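Local coordinates for protein transcription factor tau subunit sfc1 (Schizosaccharomyces pombe, PDB 4BJJ) that helps TFIIIC activate tRNA and 5S RNA genes as part of the tauA domain that binds boxA promoter DNA, this chain being its Sfc7-interacting domain, at residues Y13-H18 with Q73-L78; C42-S45 with A50-L53; E55-P60 with H65-A70; L78-K83 with N87-V92. The protein carries 3 engineered substitutions. All coordinates share one frame; numbering follows the deposited sequence.

Contact 1 (Y13-H18 with Q73-L78)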
loop_
_atom_site.group_PDB
_atom_site.type_symbol
_atom_site.label_atom_id
_atom_site.label_comp_id
_atom_site.label_asym_id
_atom_site.label_seq_id
_atom_site.Cartn_x
_atom_site.Cartn_y
_atom_site.Cartn_z
ATOM N N TYR A 13 -5.341 5.426 5.181
ATOM C CA TYR A 13 -3.892 5.564 5.209
ATOM C C TYR A 13 -3.367 6.224 3.953
ATOM O O TYR A 13 -4.034 6.222 2.918
ATOM C CB TYR A 13 -3.223 4.199 5.295
ATOM C CG TYR A 13 -3.516 3.437 6.544
ATOM C CD1 TYR A 13 -4.717 2.769 6.709
ATOM C CD2 TYR A 13 -2.583 3.371 7.553
ATOM C CE1 TYR A 13 -4.973 2.070 7.863
ATOM C CE2 TYR A 13 -2.813 2.679 8.673
ATOM C CZ TYR A 13 -4.002 2.022 8.838
ATOM O OH TYR A 13 -4.201 1.328 10.007
ATOM N N ALA A 14 -2.149 6.755 4.053
ATOM C CA ALA A 14 -1.366 7.115 2.875
ATOM C C ALA A 14 -0.255 6.092 2.657
ATOM O O ALA A 14 0.254 5.500 3.600
ATOM C CB ALA A 14 -0.755 8.487 3.061
ATOM N N LEU A 15 0.164 5.917 1.419
ATOM C CA LEU A 15 1.158 4.893 1.125
ATOM C C LEU A 15 2.298 5.522 0.372
ATOM O O LEU A 15 2.085 6.219 -0.591
ATOM C CB LEU A 15 0.530 3.772 0.305
ATOM C CG LEU A 15 1.479 2.759 -0.347
ATOM C CD1 LEU A 15 2.119 1.894 0.718
ATOM C CD2 LEU A 15 0.731 1.921 -1.382
ATOM N N ILE A 16 3.510 5.273 0.837
ATOM C CA ILE A 16 4.697 5.737 0.175
ATOM C C ILE A 16 5.423 4.553 -0.443
ATOM O O ILE A 16 5.910 3.678 0.262
ATOM C CB ILE A 16 5.613 6.446 1.160
ATOM C CG1 ILE A 16 4.896 7.657 1.736
ATOM C CG2 ILE A 16 6.876 6.908 0.472
ATOM C CD1 ILE A 16 5.567 8.239 2.952
ATOM N N GLU A 17 5.510 4.533 -1.766
ATOM C CA GLU A 17 6.222 3.455 -2.460
ATOM C C GLU A 17 7.676 3.833 -2.685
ATOM O O GLU A 17 8.031 4.409 -3.706
ATOM C CB GLU A 17 5.514 3.090 -3.768
ATOM C CG GLU A 17 4.128 2.473 -3.551
ATOM C CD GLU A 17 3.492 1.902 -4.830
ATOM O OE1 GLU A 17 4.105 1.963 -5.930
ATOM O OE2 GLU A 17 2.359 1.390 -4.730
ATOM N N HIS A 18 8.511 3.475 -1.718
ATOM C CA HIS A 18 9.926 3.819 -1.707
ATOM C C HIS A 18 10.721 2.740 -2.482
ATOM O O HIS A 18 10.385 1.563 -2.443
ATOM C CB HIS A 18 10.321 3.892 -0.245
ATOM C CG HIS A 18 11.668 4.471 0.027
ATOM N ND1 HIS A 18 12.834 3.846 -0.357
ATOM C CD2 HIS A 18 12.048 5.559 0.739
ATOM C CE1 HIS A 18 13.872 4.547 0.065
ATOM N NE2 HIS A 18 13.421 5.590 0.743
ATOM N N GLN A 73 -0.849 10.066 -6.374
ATOM C CA GLN A 73 -2.066 9.628 -7.006
ATOM C C GLN A 73 -2.932 8.831 -6.049
ATOM O O GLN A 73 -2.466 8.371 -5.019
ATOM C CB GLN A 73 -1.720 8.805 -8.238
ATOM C CG GLN A 73 -2.894 8.480 -9.107
ATOM C CD GLN A 73 -3.613 9.715 -9.547
ATOM O OE1 GLN A 73 -4.393 10.307 -8.803
ATOM N NE2 GLN A 73 -3.345 10.128 -10.759
ATOM N N SER A 74 -4.211 8.707 -6.368
ATOM C CA SER A 74 -5.056 7.763 -5.645
ATOM C C SER A 74 -5.387 6.604 -6.566
ATOM O O SER A 74 -5.505 6.772 -7.776
ATOM C CB SER A 74 -6.340 8.422 -5.150
ATOM O OG SER A 74 -7.166 8.788 -6.230
ATOM N N ARG A 75 -5.502 5.424 -5.968
ATOM C CA ARG A 75 -5.975 4.229 -6.649
ATOM C C ARG A 75 -7.070 3.737 -5.756
ATOM O O ARG A 75 -7.748 4.545 -5.138
ATOM C CB ARG A 75 -4.849 3.202 -6.829
ATOM C CG ARG A 75 -3.705 3.788 -7.638
ATOM C CD ARG A 75 -2.628 2.811 -7.988
ATOM N NE ARG A 75 -1.907 2.356 -6.817
ATOM C CZ ARG A 75 -0.607 2.091 -6.792
ATOM N NH1 ARG A 75 0.145 2.260 -7.872
ATOM N NH2 ARG A 75 -0.049 1.702 -5.662
ATOM N N ASN A 76 -7.256 2.424 -5.684
ATOM C CA ASN A 76 -8.229 1.849 -4.786
ATOM C C ASN A 76 -7.580 0.780 -3.940
ATOM O O ASN A 76 -8.174 -0.259 -3.655
ATOM C CB ASN A 76 -9.400 1.293 -5.583
ATOM C CG ASN A 76 -8.968 0.376 -6.716
ATOM O OD1 ASN A 76 -7.784 0.153 -6.963
ATOM N ND2 ASN A 76 -9.948 -0.165 -7.407
ATOM N N ASP A 77 -6.354 1.050 -3.515
ATOM C CA ASP A 77 -5.604 0.066 -2.769
ATOM C C ASP A 77 -6.199 -0.102 -1.378
ATOM O O ASP A 77 -6.781 0.828 -0.803
ATOM C CB ASP A 77 -4.137 0.473 -2.650
ATOM C CG ASP A 77 -3.516 0.872 -3.984
ATOM O OD1 ASP A 77 -3.645 0.095 -4.946
ATOM O OD2 ASP A 77 -2.900 1.963 -4.071
ATOM N N LEU A 78 -6.021 -1.294 -0.830
ATOM C CA LEU A 78 -6.516 -1.593 0.491
ATOM C C LEU A 78 -5.382 -2.092 1.327
ATOM O O LEU A 78 -4.423 -2.655 0.818
ATOM C CB LEU A 78 -7.629 -2.648 0.441
ATOM C CG LEU A 78 -8.829 -2.303 -0.445
ATOM C CD1 LEU A 78 -9.744 -3.513 -0.542
ATOM C CD2 LEU A 78 -9.606 -1.140 0.119
#
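A buried salt bridge between Glu-17 and Arg-75 ties strand 12-18 to the loop that joins strand 68-73 to strand 78-83. The two side chains come from opposite directions. Arg-75 NH2 gives its N-H to Glu-17 OE2 at 2.6 Å. The acceptor lies at the edge of the guanidinium, near its plane. Seen from Glu-17, the nitrogen sits on the syn side of OE2 but 34° out of the carboxylate plane, and the two flat groups are turned 44° apart. The glutamate runs extended beyond CG, whereas the arginine bends at chi3 (-67°) and turns its side edge to Asp-77. Arg-75 NE bonds to Asp-77 OD2 at 2.9 Å, on its syn lone pair; Arg-75 NH2 meets the same Asp-77 OD2 at 3.3 Å, from above the carboxylate plane. The three residues thus form a salt-bridge network with the arginine between two acids. Its positive charge probably offsets the repulsion of Glu-17 OE2 and Asp-77 OD2, which lie 5.3 Å apart. The methyl CD2 of Leu-15 lies 4.4 Å from Arg-75 NH2. This site belongs to the triple barrel domain of the Tau95 family, where strand 12-18 runs parallel to strand 88-100. A strand of another protein chain pairs antiparallel with 13-18, and a basic side chain of that chain also binds Glu-17 OE2. With an alanine in place of Arg-75, Asp-77 would probably lose its two-nitrogen grip and turn more freely, and Glu-17 OE2 would be left to its partner on the other chain.

Contact 2 (C42-S45 with A50-L53). Engineered in segment 50-53: Ala-50 (natural residue Lys), Ala-51 (natural residue Gln). With HG (mercury (II) ion), chain C.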
loop_
_atom_site.group_PDB
_atom_site.type_symbol
_atom_site.label_atom_id
_atom_site.label_comp_id
_atom_site.label_asym_id
_atom_site.label_seq_id
_atom_site.Cartn_x
_atom_site.Cartn_y
_atom_site.Cartn_z
ATOM N N CYS A 42 2.034 13.062 4.909
ATOM C CA CYS A 42 0.759 12.347 4.995
ATOM C C CYS A 42 -0.400 13.249 5.448
ATOM O O CYS A 42 -1.511 13.171 4.913
ATOM C CB CYS A 42 0.877 11.143 5.931
ATOM S SG CYS A 42 -0.725 10.384 6.404
ATOM N N GLN A 43 -0.173 14.066 6.457
ATOM C CA GLN A 43 -1.201 14.956 6.921
ATOM C C GLN A 43 -1.688 15.942 5.800
ATOM O O GLN A 43 -2.887 16.190 5.661
ATOM C CB GLN A 43 -0.666 15.740 8.116
ATOM C CG GLN A 43 -1.430 17.024 8.421
ATOM C CD GLN A 43 -0.796 17.832 9.539
ATOM O OE1 GLN A 43 0.353 18.298 9.436
ATOM N NE2 GLN A 43 -1.542 17.998 10.621
ATOM N N THR A 44 -0.768 16.520 5.034
ATOM C CA THR A 44 -1.152 17.383 3.926
ATOM C C THR A 44 -2.024 16.622 2.929
ATOM O O THR A 44 -2.994 17.175 2.405
ATOM C CB THR A 44 0.059 17.919 3.170
ATOM O OG1 THR A 44 0.962 18.558 4.066
ATOM C CG2 THR A 44 -0.352 18.940 2.105
ATOM N N SER A 45 -1.691 15.350 2.681
ATOM C CA SER A 45 -2.435 14.567 1.684
ATOM C C SER A 45 -3.907 14.394 2.069
ATOM O O SER A 45 -4.767 14.236 1.190
ATOM C CB SER A 45 -1.769 13.202 1.336
ATOM O OG SER A 45 -1.782 12.296 2.407
ATOM N N ALA A 50 -4.683 17.985 -3.146
ATOM C CA ALA A 50 -4.109 18.596 -4.335
ATOM C C ALA A 50 -2.693 19.155 -4.147
ATOM O O ALA A 50 -1.971 19.373 -5.120
ATOM C CB ALA A 50 -5.047 19.703 -4.813
ATOM N N ALA A 51 -2.318 19.404 -2.897
ATOM C CA ALA A 51 -1.046 20.035 -2.551
ATOM C C ALA A 51 0.007 19.036 -2.092
ATOM O O ALA A 51 1.152 19.419 -1.827
ATOM C CB ALA A 51 -1.266 21.087 -1.444
ATOM N N ALA A 52 -0.396 17.777 -1.957
ATOM C CA ALA A 52 0.477 16.727 -1.448
ATOM C C ALA A 52 1.795 16.677 -2.198
ATOM O O ALA A 52 1.843 16.809 -3.402
ATOM C CB ALA A 52 -0.221 15.386 -1.531
ATOM N N LEU A 53 2.858 16.438 -1.457
ATOM C CA LEU A 53 4.204 16.629 -1.954
ATOM C C LEU A 53 5.158 15.822 -1.069
ATOM O O LEU A 53 5.031 15.797 0.142
ATOM C CB LEU A 53 4.551 18.136 -1.892
ATOM C CG LEU A 53 5.877 18.573 -2.497
ATOM C CD1 LEU A 53 5.773 19.973 -3.023
ATOM C CD2 LEU A 53 7.007 18.482 -1.487
HETATM HG HG HG C . -1.771 11.491 7.978
#
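Ser-45 and Ala-52 meet where the end of helix 35-47 and the chain that leaves it come back together. Ser-45 CB and Ala-52 CB are 3.9 Å apart, and the contact is apolar. The serine hydroxyl takes no part in it. With chi1 at 67°, OG sits between the backbone N and the carbonyl carbon and turns back into its own helix. There Ser-45 OG donates to Cys-42 O at 2.7 Å, tilted 22° from the carbonyl plane. The methylene is left to face Ala-52. One residue earlier, Thr-44 divides its branches in a similar way. Thr-44 CG2 lies 4.2 Å from Ala-51 CB, while OG1 bonds to Lys-40 O in the preceding turn. The arrangement is a helix followed by a short 3-10 segment that ends at Ala-51, after which the chain leads on toward strand 55-56. Ala-50 and Ala-51 are engineered, replacing Lys and Gln. Ser-45 and Ala-52 both also touch Gln-97 of strand 88-100, so the helix end and the returning chain rest on the same strand. Cys-42 points away from segment 50-53. Cys-42 SG, anti to the backbone N (chi1 167°), binds a mercury ion at 2.2 Å.

Contact 3 (E55-P60 with H65-A70)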
loop_
_atom_site.group_PDB
_atom_site.type_symbol
_atom_site.label_atom_id
_atom_site.label_comp_id
_atom_site.label_asym_id
_atom_site.label_seq_id
_atom_site.Cartn_x
_atom_site.Cartn_y
_atom_site.Cartn_z
ATOM N N GLU A 55 9.558 14.516 -1.201
ATOM C CA GLU A 55 10.812 14.501 -1.921
ATOM C C GLU A 55 11.735 13.358 -1.438
ATOM O O GLU A 55 11.817 13.078 -0.250
ATOM C CB GLU A 55 11.475 15.855 -1.717
ATOM C CG GLU A 55 12.536 16.193 -2.720
ATOM C CD GLU A 55 13.023 17.606 -2.556
ATOM O OE1 GLU A 55 12.388 18.505 -3.133
ATOM O OE2 GLU A 55 14.032 17.816 -1.848
ATOM N N LEU A 56 12.404 12.696 -2.378
ATOM C CA LEU A 56 13.277 11.573 -2.067
ATOM C C LEU A 56 14.727 11.887 -2.408
ATOM O O LEU A 56 15.059 12.356 -3.512
ATOM C CB LEU A 56 12.833 10.325 -2.831
ATOM C CG LEU A 56 13.686 9.058 -2.654
ATOM C CD1 LEU A 56 13.514 8.453 -1.275
ATOM C CD2 LEU A 56 13.321 8.056 -3.714
ATOM N N ASN A 57 15.583 11.607 -1.441
ATOM C CA ASN A 57 17.019 11.801 -1.585
ATOM C C ASN A 57 17.788 10.559 -1.118
ATOM O O ASN A 57 18.099 10.420 0.064
ATOM C CB ASN A 57 17.442 13.020 -0.760
ATOM C CG ASN A 57 18.832 13.465 -1.068
ATOM O OD1 ASN A 57 19.489 12.930 -1.947
ATOM N ND2 ASN A 57 19.292 14.452 -0.347
ATOM N N LEU A 58 18.069 9.655 -2.047
ATOM C CA LEU A 58 18.726 8.383 -1.730
ATOM C C LEU A 58 20.212 8.482 -1.445
ATOM O O LEU A 58 20.754 7.645 -0.730
ATOM C CB LEU A 58 18.548 7.394 -2.874
ATOM C CG LEU A 58 17.129 6.899 -3.132
ATOM C CD1 LEU A 58 17.131 6.028 -4.372
ATOM C CD2 LEU A 58 16.599 6.156 -1.918
ATOM N N ARG A 59 20.875 9.481 -2.023
ATOM C CA ARG A 59 22.311 9.647 -1.864
ATOM C C ARG A 59 22.648 11.056 -1.381
ATOM O O ARG A 59 23.166 11.850 -2.146
ATOM C CB ARG A 59 23.030 9.353 -3.176
ATOM C CG ARG A 59 22.762 7.972 -3.764
ATOM C CD ARG A 59 23.457 7.801 -5.102
ATOM N NE ARG A 59 24.900 8.018 -5.025
ATOM C CZ ARG A 59 25.782 7.142 -4.541
ATOM N NH1 ARG A 59 25.398 5.963 -4.048
ATOM N NH2 ARG A 59 27.070 7.451 -4.542
ATOM N N PRO A 60 22.398 11.341 -0.092
ATOM C CA PRO A 60 22.575 12.668 0.532
ATOM C C PRO A 60 23.982 13.290 0.427
ATOM O O PRO A 60 24.073 14.501 0.255
ATOM C CB PRO A 60 22.218 12.428 2.008
ATOM C CG PRO A 60 22.375 10.955 2.214
ATOM C CD PRO A 60 22.061 10.302 0.900
ATOM N N HIS A 65 23.835 13.870 -7.149
ATOM C CA HIS A 65 22.499 13.319 -6.946
ATOM C C HIS A 65 21.404 14.371 -7.023
ATOM O O HIS A 65 21.495 15.388 -6.366
ATOM C CB HIS A 65 22.415 12.592 -5.609
ATOM C CG HIS A 65 21.220 11.705 -5.495
ATOM N ND1 HIS A 65 21.114 10.524 -6.183
ATOM C CD2 HIS A 65 20.078 11.834 -4.771
ATOM C CE1 HIS A 65 19.948 9.953 -5.898
ATOM N NE2 HIS A 65 19.309 10.729 -5.048
ATOM N N HIS A 66 20.383 14.108 -7.839
ATOM C CA HIS A 66 19.203 14.981 -7.970
ATOM C C HIS A 66 18.060 14.447 -7.084
ATOM O O HIS A 66 17.438 13.460 -7.436
ATOM C CB HIS A 66 18.696 15.015 -9.439
ATOM C CG HIS A 66 19.587 15.760 -10.393
ATOM N ND1 HIS A 66 20.915 15.441 -10.582
ATOM C CD2 HIS A 66 19.335 16.794 -11.233
ATOM C CE1 HIS A 66 21.447 16.264 -11.472
ATOM N NE2 HIS A 66 20.506 17.091 -11.890
ATOM N N PRO A 67 17.776 15.086 -5.937
ATOM C CA PRO A 67 16.513 14.785 -5.242
ATOM C C PRO A 67 15.275 14.783 -6.159
ATOM O O PRO A 67 15.172 15.563 -7.089
ATOM C CB PRO A 67 16.382 15.914 -4.226
ATOM C CG PRO A 67 17.756 16.397 -4.005
ATOM C CD PRO A 67 18.509 16.185 -5.297
ATOM N N VAL A 68 14.337 13.887 -5.884
ATOM C CA VAL A 68 13.216 13.644 -6.776
ATOM C C VAL A 68 11.905 13.833 -6.025
ATOM O O VAL A 68 11.767 13.384 -4.894
ATOM C CB VAL A 68 13.314 12.179 -7.351
ATOM C CG1 VAL A 68 11.998 11.687 -7.879
ATOM C CG2 VAL A 68 14.354 12.122 -8.434
ATOM N N GLN A 69 10.936 14.455 -6.684
ATOM C CA GLN A 69 9.585 14.592 -6.152
ATOM C C GLN A 69 8.709 13.401 -6.541
ATOM O O GLN A 69 8.772 12.923 -7.670
ATOM C CB GLN A 69 8.957 15.863 -6.700
ATOM C CG GLN A 69 9.726 17.139 -6.361
ATOM C CD GLN A 69 9.239 17.836 -5.112
ATOM O OE1 GLN A 69 8.311 17.387 -4.450
ATOM N NE2 GLN A 69 9.866 18.954 -4.789
ATOM N N ALA A 70 7.901 12.913 -5.603
ATOM C CA ALA A 70 6.962 11.841 -5.887
ATOM C C ALA A 70 5.867 12.294 -6.812
ATOM O O ALA A 70 5.426 13.430 -6.744
ATOM C CB ALA A 70 6.315 11.346 -4.616
HETATM O O HOH W 1 16.557 10.215 -4.798
#
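Leu-56 O is gripped by the backbone N-H of Val-68 at 2.9 Å and, weakly, by a water. The return bond, from Leu-56 N to Val-68 O, is 2.7 Å long and nearly straight at 167°. The same water accepts from Leu-58 N and lies 2.8 Å from His-65 NE2. It bridges the two segments just beyond the strand pairing. This is the beta hairpin of strands 55-56 and 68-73. Leu-56 and Val-68 form an antiparallel hydrogen-bonded pair, and Glu-55 and Gln-69 the non-hydrogen-bonded pair beside it. Toward the turn, side chains take over. The His-65 ring carries Arg-59 CB over one face, a CH-pi contact of 3.9 Å to the ring centroid. Asn-57 OD1 approaches the ring edge, 3.1 Å from His-65 CD2, with amide and ring planes only 12° apart. With CG anti to the backbone N (chi1 -165°), the His-65 imidazole reaches across to segment 55-60. The Arg-59 chain bends at chi3, and its NE pairs with Asp-62 in the turn. An alanine at His-65 is likely to leave the bridging water without one of its holders and the aliphatic part of Arg-59 without a ring to lie on.

Contact 4 (L78-K83 with N87-V92)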
loop_
_atom_site.group_PDB
_atom_site.type_symbol
_atom_site.label_atom_id
_atom_site.label_comp_id
_atom_site.label_asym_id
_atom_site.label_seq_id
_atom_site.Cartn_x
_atom_site.Cartn_y
_atom_site.Cartn_z
ATOM N N LEU A 78 -6.021 -1.294 -0.830
ATOM C CA LEU A 78 -6.516 -1.593 0.491
ATOM C C LEU A 78 -5.382 -2.092 1.327
ATOM O O LEU A 78 -4.423 -2.655 0.818
ATOM C CB LEU A 78 -7.629 -2.648 0.441
ATOM C CG LEU A 78 -8.829 -2.303 -0.445
ATOM C CD1 LEU A 78 -9.744 -3.513 -0.542
ATOM C CD2 LEU A 78 -9.606 -1.140 0.119
ATOM N N LEU A 79 -5.497 -1.865 2.620
ATOM C CA LEU A 79 -4.548 -2.376 3.564
ATOM C C LEU A 79 -5.264 -3.457 4.377
ATOM O O LEU A 79 -6.282 -3.198 5.004
ATOM C CB LEU A 79 -4.045 -1.271 4.474
ATOM C CG LEU A 79 -3.029 -1.779 5.487
ATOM C CD1 LEU A 79 -1.716 -2.193 4.808
ATOM C CD2 LEU A 79 -2.803 -0.739 6.527
ATOM N N VAL A 80 -4.713 -4.661 4.362
ATOM C CA VAL A 80 -5.400 -5.810 4.925
ATOM C C VAL A 80 -4.586 -6.374 6.063
ATOM O O VAL A 80 -3.443 -6.805 5.887
ATOM C CB VAL A 80 -5.629 -6.884 3.853
ATOM C CG1 VAL A 80 -6.326 -8.093 4.444
ATOM C CG2 VAL A 80 -6.452 -6.313 2.708
ATOM N N THR A 81 -5.188 -6.344 7.245
ATOM C CA THR A 81 -4.547 -6.836 8.449
ATOM C C THR A 81 -5.050 -8.249 8.741
ATOM O O THR A 81 -6.251 -8.458 8.898
ATOM C CB THR A 81 -4.864 -5.913 9.641
ATOM O OG1 THR A 81 -4.507 -4.561 9.316
ATOM C CG2 THR A 81 -4.108 -6.348 10.882
ATOM N N ILE A 82 -4.128 -9.215 8.797
ATOM C CA ILE A 82 -4.492 -10.598 9.076
ATOM C C ILE A 82 -3.812 -11.099 10.345
ATOM O O ILE A 82 -2.636 -10.810 10.606
ATOM C CB ILE A 82 -4.211 -11.552 7.868
ATOM C CG1 ILE A 82 -2.732 -11.620 7.511
ATOM C CG2 ILE A 82 -4.983 -11.122 6.639
ATOM C CD1 ILE A 82 -2.148 -13.008 7.713
ATOM N N LYS A 83 -4.590 -11.825 11.149
ATOM C CA LYS A 83 -4.096 -12.443 12.376
ATOM C C LYS A 83 -3.240 -13.630 11.986
ATOM O O LYS A 83 -3.702 -14.556 11.331
ATOM C CB LYS A 83 -5.258 -12.883 13.258
ATOM C CG LYS A 83 -4.888 -13.131 14.705
ATOM C CD LYS A 83 -6.089 -13.721 15.433
ATOM C CE LYS A 83 -5.872 -13.877 16.927
ATOM N NZ LYS A 83 -7.068 -14.503 17.563
ATOM N N ASN A 87 -4.651 -16.992 10.038
ATOM C CA ASN A 87 -4.779 -16.246 8.786
ATOM C C ASN A 87 -6.163 -15.628 8.571
ATOM O O ASN A 87 -6.618 -15.497 7.440
ATOM C CB ASN A 87 -4.416 -17.125 7.589
ATOM C CG ASN A 87 -2.940 -17.348 7.462
ATOM O OD1 ASN A 87 -2.139 -16.668 8.096
ATOM N ND2 ASN A 87 -2.563 -18.306 6.630
ATOM N N SER A 88 -6.827 -15.250 9.656
ATOM C CA SER A 88 -8.131 -14.585 9.563
ATOM C C SER A 88 -7.968 -13.077 9.356
ATOM O O SER A 88 -7.036 -12.479 9.885
ATOM C CB SER A 88 -8.939 -14.812 10.835
ATOM O OG SER A 88 -8.211 -14.364 11.960
ATOM N N VAL A 89 -8.890 -12.476 8.608
ATOM C CA VAL A 89 -8.852 -11.040 8.355
ATOM C C VAL A 89 -9.351 -10.261 9.553
ATOM O O VAL A 89 -10.521 -10.320 9.896
ATOM C CB VAL A 89 -9.683 -10.640 7.114
ATOM C CG1 VAL A 89 -9.544 -9.129 6.839
ATOM C CG2 VAL A 89 -9.251 -11.449 5.880
ATOM N N GLN A 90 -8.444 -9.516 10.171
ATOM C CA GLN A 90 -8.747 -8.703 11.339
ATOM C C GLN A 90 -9.289 -7.308 10.943
ATOM O O GLN A 90 -10.166 -6.740 11.606
ATOM C CB GLN A 90 -7.465 -8.577 12.175
ATOM C CG GLN A 90 -7.624 -7.886 13.515
ATOM C CD GLN A 90 -8.356 -8.739 14.530
ATOM O OE1 GLN A 90 -8.520 -9.957 14.343
ATOM N NE2 GLN A 90 -8.806 -8.105 15.618
ATOM N N ASN A 91 -8.760 -6.748 9.861
ATOM C CA ASN A 91 -9.153 -5.407 9.440
ATOM C C ASN A 91 -8.830 -5.147 7.967
ATOM O O ASN A 91 -7.813 -5.628 7.425
ATOM C CB ASN A 91 -8.478 -4.361 10.342
ATOM C CG ASN A 91 -9.162 -2.975 10.278
ATOM O OD1 ASN A 91 -8.568 -1.998 9.820
ATOM N ND2 ASN A 91 -10.399 -2.894 10.759
ATOM N N VAL A 92 -9.717 -4.404 7.317
ATOM C CA VAL A 92 -9.448 -3.869 5.985
ATOM C C VAL A 92 -9.635 -2.358 5.993
ATOM O O VAL A 92 -10.648 -1.875 6.457
ATOM C CB VAL A 92 -10.367 -4.477 4.906
ATOM C CG1 VAL A 92 -9.961 -3.979 3.516
ATOM C CG2 VAL A 92 -10.341 -6.005 4.962
HETATM O O HOH W 2 -6.472 -2.638 7.795
#
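Strands 78-83 and 88-100 make a beta hairpin, and a classic beta bulge interrupts its pairing at Thr-81. Two successive residues, Gln-90 and Asn-91, face this one threonine. Their backbone N-H groups both bond to Thr-81 O, Gln-90 N at 2.7 Å and Asn-91 N at 3.2 Å. Thr-81 N bonds to Asn-91 O, also at 2.7 Å and nearly straight at 169°. Beyond the bulge the register has shifted by one, so Ile-82 stands opposite Val-89. Val-80 and Val-92 form the non-hydrogen-bonded pair on the other side.

The side chains of Val-80, Ile-82, Val-89 and Val-92 share one face. Val-80 CG1 touches Val-89 CG1 at 4.1 Å, and Val-80 CG2 leans on Val-92 CG1. Ile-82 sets CG2 against Val-89 CG2, 4.3 Å away. Its CG1 branch lies between the backbone N and the carbonyl carbon (chi1 63°), which carries CD1 alongside Asn-87 OD1. Thr-81 and Asn-91 lie on the other face, with Lys-83 and Ser-88. A water lies within hydrogen-bonding distance of Leu-79 O, Thr-81 OG1 and Asn-91 OD1, 3.0 Å from the last, and can donate to two of them at a time. Thr-81 OG1 also bonds to a polar side chain of another protein chain. Nearer the turn, Lys-83 CB packs 3.5 Å from Ser-88 OG while the rest of the lysine runs extended and leads away.

A strand of the other protein pairs antiparallel with 78-83, and its aromatic side chains pack on Val-80 and Val-92. This is a bulged beta hairpin whose strand 78-83 is joined by another chain, an intermolecular beta sheet.

Overall arrangement
Contact 1 is buried near the centre of the chain, and contact 3 is a surface contact. Contacts 2 and 4 are partly buried. The chemistry follows this order only in part, for the buried site holds charges while contact 2 is apolar. Contacts 3 and 4 are both antiparallel hairpins in the same sheet, about 33 Å apart between centres and on opposite sides of the chain's centre. Both hold a bridging water; contact 3 adds a histidine under an arginine chain, contact 4 a bulge and a valine-rich face. Contact 1 touches all the others: Ala-14 meets Cys-42, His-18 meets Leu-56, and Tyr-13 meets Leu-79. Contacts 1 and 4 also share Leu-78, and another protein chain extends the sheet at both.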